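Local coordinates for protein BA42 (Bizionia argentinensis, PDB 4OA3), which is of unknown function but binds calcium ions and consists of a stand-alone TPM domain, at residues F45-D50 with L67-V72. Sequence-based numbering, arbitrary orientation.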
ATOM      1  N   PHE A  45     -12.086   1.820  -7.161  1.00 18.16           N
ATOM      2  CA  PHE A  45     -11.781   0.445  -6.773  1.00 18.10           C
ATOM      3  C   PHE A  45     -11.416  -0.386  -8.002  1.00 20.25           C
ATOM      4  O   PHE A  45     -10.395  -1.074  -7.981  1.00 19.86           O
ATOM      5  CB  PHE A  45     -12.980  -0.173  -6.054  1.00 20.62           C
ATOM      6  CG  PHE A  45     -12.760  -1.563  -5.518  1.00 22.88           C
ATOM      7  CD1 PHE A  45     -13.116  -2.677  -6.262  1.00 26.10           C
ATOM      8  CD2 PHE A  45     -12.181  -1.753  -4.277  1.00 25.72           C
ATOM      9  CE1 PHE A  45     -12.952  -3.962  -5.740  1.00 27.01           C
ATOM     10  CE2 PHE A  45     -12.030  -3.034  -3.750  1.00 28.07           C
ATOM     11  CZ  PHE A  45     -12.403  -4.125  -4.493  1.00 25.02           C
ATOM     12  N   ASP A  46     -12.215  -0.300  -9.097  1.00 18.28           N
ATOM     13  CA  ASP A  46     -11.933  -1.015 -10.321  1.00 17.88           C
ATOM     14  C   ASP A  46     -10.577  -0.576 -10.894  1.00 17.50           C
ATOM     15  O   ASP A  46      -9.832  -1.416 -11.395  1.00 17.90           O
ATOM     16  CB  ASP A  46     -13.037  -0.840 -11.401  1.00 20.91           C
ATOM     17  CG  ASP A  46     -14.204  -1.803 -11.261  1.00 39.24           C
ATOM     18  OD1 ASP A  46     -14.392  -2.350 -10.158  1.00 42.94           O
ATOM     19  OD2 ASP A  46     -14.931  -2.001 -12.259  1.00 46.83           O
ATOM     20  N   ARG A  47     -10.260   0.717 -10.841  1.00 14.95           N
ATOM     21  CA  ARG A  47      -8.974   1.155 -11.357  1.00 14.01           C
ATOM     22  C   ARG A  47      -7.846   0.550 -10.507  1.00 15.29           C
ATOM     23  O   ARG A  47      -6.851   0.055 -11.048  1.00 14.97           O
ATOM     24  CB  ARG A  47      -8.870   2.690 -11.392  1.00 13.99           C
ATOM     25  CG  ARG A  47      -7.489   3.233 -11.774  1.00 16.35           C
ATOM     26  CD  ARG A  47      -6.987   2.723 -13.106  1.00 14.76           C
ATOM     27  NE  ARG A  47      -5.671   3.281 -13.429  1.00 15.15           N
ATOM     28  CZ  ARG A  47      -4.869   2.818 -14.388  1.00 18.56           C
ATOM     29  NH1 ARG A  47      -5.250   1.801 -15.156  1.00 17.70           N
ATOM     30  NH2 ARG A  47      -3.669   3.351 -14.571  1.00 18.33           N
ATOM     31  N   ALA A  48      -7.975   0.620  -9.185  1.00 15.10           N
ATOM     32  CA  ALA A  48      -6.933   0.027  -8.327  1.00 13.55           C
ATOM     33  C   ALA A  48      -6.774  -1.477  -8.581  1.00 16.22           C
ATOM     34  O   ALA A  48      -5.657  -1.976  -8.594  1.00 15.70           O
ATOM     35  CB  ALA A  48      -7.275   0.267  -6.873  1.00 15.47           C
ATOM     36  N   MET A  49      -7.870  -2.202  -8.818  1.00 15.88           N
ATOM     37  CA  MET A  49      -7.852  -3.625  -9.139  1.00 17.98           C
ATOM     38  C   MET A  49      -7.106  -3.855 -10.472  1.00 17.94           C
ATOM     39  O   MET A  49      -6.277  -4.755 -10.540  1.00 18.08           O
ATOM     40  CB  MET A  49      -9.289  -4.124  -9.250  1.00 22.88           C
ATOM     41  CG  MET A  49      -9.403  -5.589  -9.463  1.00 30.01           C
ATOM     42  SD  MET A  49     -11.077  -6.182  -9.048  1.00 38.55           S
ATOM     43  CE  MET A  49     -11.990  -5.422 -10.285  1.00 36.24           C
ATOM     44  N   ASP A  50      -7.334  -3.004 -11.488  1.00 15.94           N
ATOM     45  CA  ASP A  50      -6.602  -3.117 -12.751  1.00 14.86           C
ATOM     46  C   ASP A  50      -5.112  -2.880 -12.513  1.00 16.59           C
ATOM     47  O   ASP A  50      -4.272  -3.575 -13.080  1.00 17.05           O
ATOM     48  CB  ASP A  50      -7.117  -2.111 -13.804  1.00 15.56           C
ATOM     49  CG  ASP A  50      -8.507  -2.377 -14.372  1.00 19.67           C
ATOM     50  OD1 ASP A  50      -8.951  -3.547 -14.353  1.00 20.46           O
ATOM     51  OD2 ASP A  50      -9.100  -1.447 -14.907  1.00 21.06           O
ATOM     52  N   LEU A  67      -2.045  -3.029  -2.438  1.00 12.83           N
ATOM     53  CA  LEU A  67      -1.703  -1.839  -3.180  1.00 12.46           C
ATOM     54  C   LEU A  67      -2.336  -0.638  -2.500  1.00 14.55           C
ATOM     55  O   LEU A  67      -3.545  -0.633  -2.238  1.00 14.06           O
ATOM     56  CB  LEU A  67      -2.257  -1.921  -4.620  1.00 12.70           C
ATOM     57  CG  LEU A  67      -2.019  -0.693  -5.492  1.00 14.99           C
ATOM     58  CD1 LEU A  67      -0.538  -0.440  -5.717  1.00 15.89           C
ATOM     59  CD2 LEU A  67      -2.716  -0.858  -6.835  1.00 16.32           C
ATOM     60  N   ILE A  68      -1.531   0.382  -2.229  1.00 12.54           N
ATOM     61  CA  ILE A  68      -1.968   1.705  -1.847  1.00 12.58           C
ATOM     62  C   ILE A  68      -1.938   2.532  -3.131  1.00 14.57           C
ATOM     63  O   ILE A  68      -0.886   2.916  -3.628  1.00 13.71           O
ATOM     64  CB  ILE A  68      -1.108   2.333  -0.762  1.00 15.25           C
ATOM     65  CG1 ILE A  68      -1.143   1.460   0.484  1.00 15.38           C
ATOM     66  CG2 ILE A  68      -1.587   3.775  -0.452  1.00 16.95           C
ATOM     67  CD1 ILE A  68      -0.129   1.927   1.596  1.00 16.39           C
ATOM     68  N   TYR A  69      -3.112   2.720  -3.695  1.00 14.20           N
ATOM     69  CA  TYR A  69      -3.302   3.454  -4.938  1.00 14.23           C
ATOM     70  C   TYR A  69      -3.657   4.905  -4.646  1.00 15.23           C
ATOM     71  O   TYR A  69      -4.595   5.146  -3.881  1.00 15.26           O
ATOM     72  CB  TYR A  69      -4.427   2.775  -5.733  1.00 14.91           C
ATOM     73  CG  TYR A  69      -4.912   3.583  -6.898  1.00 15.48           C
ATOM     74  CD1 TYR A  69      -5.914   4.528  -6.737  1.00 16.71           C
ATOM     75  CD2 TYR A  69      -4.329   3.458  -8.145  1.00 15.14           C
ATOM     76  CE1 TYR A  69      -6.310   5.343  -7.783  1.00 17.41           C
ATOM     77  CE2 TYR A  69      -4.779   4.210  -9.220  1.00 15.69           C
ATOM     78  CZ  TYR A  69      -5.689   5.233  -9.002  1.00 16.02           C
ATOM     79  OH  TYR A  69      -6.196   6.037  -9.998  1.00 17.61           O
ATOM     80  N   VAL A  70      -2.941   5.834  -5.223  1.00 14.50           N
ATOM     81  CA  VAL A  70      -3.197   7.248  -5.033  1.00 14.65           C
ATOM     82  C   VAL A  70      -3.402   7.988  -6.343  1.00 17.86           C
ATOM     83  O   VAL A  70      -2.588   7.876  -7.244  1.00 17.01           O
ATOM     84  CB  VAL A  70      -2.081   7.922  -4.224  1.00 19.96           C
ATOM     85  CG1 VAL A  70      -2.454   9.359  -3.866  1.00 20.74           C
ATOM     86  CG2 VAL A  70      -1.743   7.120  -2.969  1.00 20.49           C
ATOM     87  N   ALA A  71      -4.486   8.780  -6.392  1.00 18.32           N
ATOM     88  CA  ALA A  71      -4.785   9.709  -7.471  1.00 20.01           C
ATOM     89  C   ALA A  71      -4.358  11.068  -6.913  1.00 23.98           C
ATOM     90  O   ALA A  71      -5.063  11.633  -6.085  1.00 24.10           O
ATOM     91  CB  ALA A  71      -6.276   9.689  -7.797  1.00 21.35           C
ATOM     92  N   VAL A  72      -3.197  11.556  -7.344  1.00 23.84           N
ATOM     93  CA  VAL A  72      -2.553  12.727  -6.729  1.00 26.49           C
ATOM     94  C   VAL A  72      -3.263  14.070  -6.957  1.00 34.53           C
ATOM     95  O   VAL A  72      -3.291  14.874  -6.026  1.00 35.87           O
ATOM     96  CB  VAL A  72      -1.044  12.793  -7.055  1.00 30.76           C
ATOM     97  CG1 VAL A  72      -0.378  13.954  -6.309  1.00 31.96           C
ATOM     98  CG2 VAL A  72      -0.357  11.472  -6.695  1.00 29.73           C
TER
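Ala48 and Tyr69 bring helix 44-54 against strand 65-71, the last two elements of a beta-alpha-beta unit that begins with strand 31-37 in this TPM domain. The segment axes approach to 9.2 Å at an angle of 124°. The buried part of the contact centres on Ala48. Its CB lies 4.0 Å from CB of Tyr69, and the small side chain lets the two backbones come close, with CA of Ala48 6.0 Å from CA of Tyr69. Two residues before Tyr69 on the strand, CD2 of Leu67 rests 3.6 Å from the carbonyl O of Ala48. Leu67 also packs on Val51 and Phe52 of the same helix. The Arg47 side is more open to solvent. There Arg47 is partly exposed and meets the ring and hydroxyl of Tyr69 through its CG. CG of Tyr69 is anti to the backbone N (chi1 168°), which carries the ring past Ala48 to Arg47. The two long side chains cross at about a right angle, and the guanidinium and ring planes are perpendicular. Glu37 ties both ends together: it forms a salt bridge to Arg47 NH2 through OE1 and a hydrogen bond to Tyr69 OH through OE2. The hydroxyl also hydrogen-bonds to Ser40 OG. A phenylalanine in place of Tyr69 lacks the hydroxyl and would probably leave Glu37 and Ser40 without this partner. That same OH sits 3.6 Å from CG of Arg47.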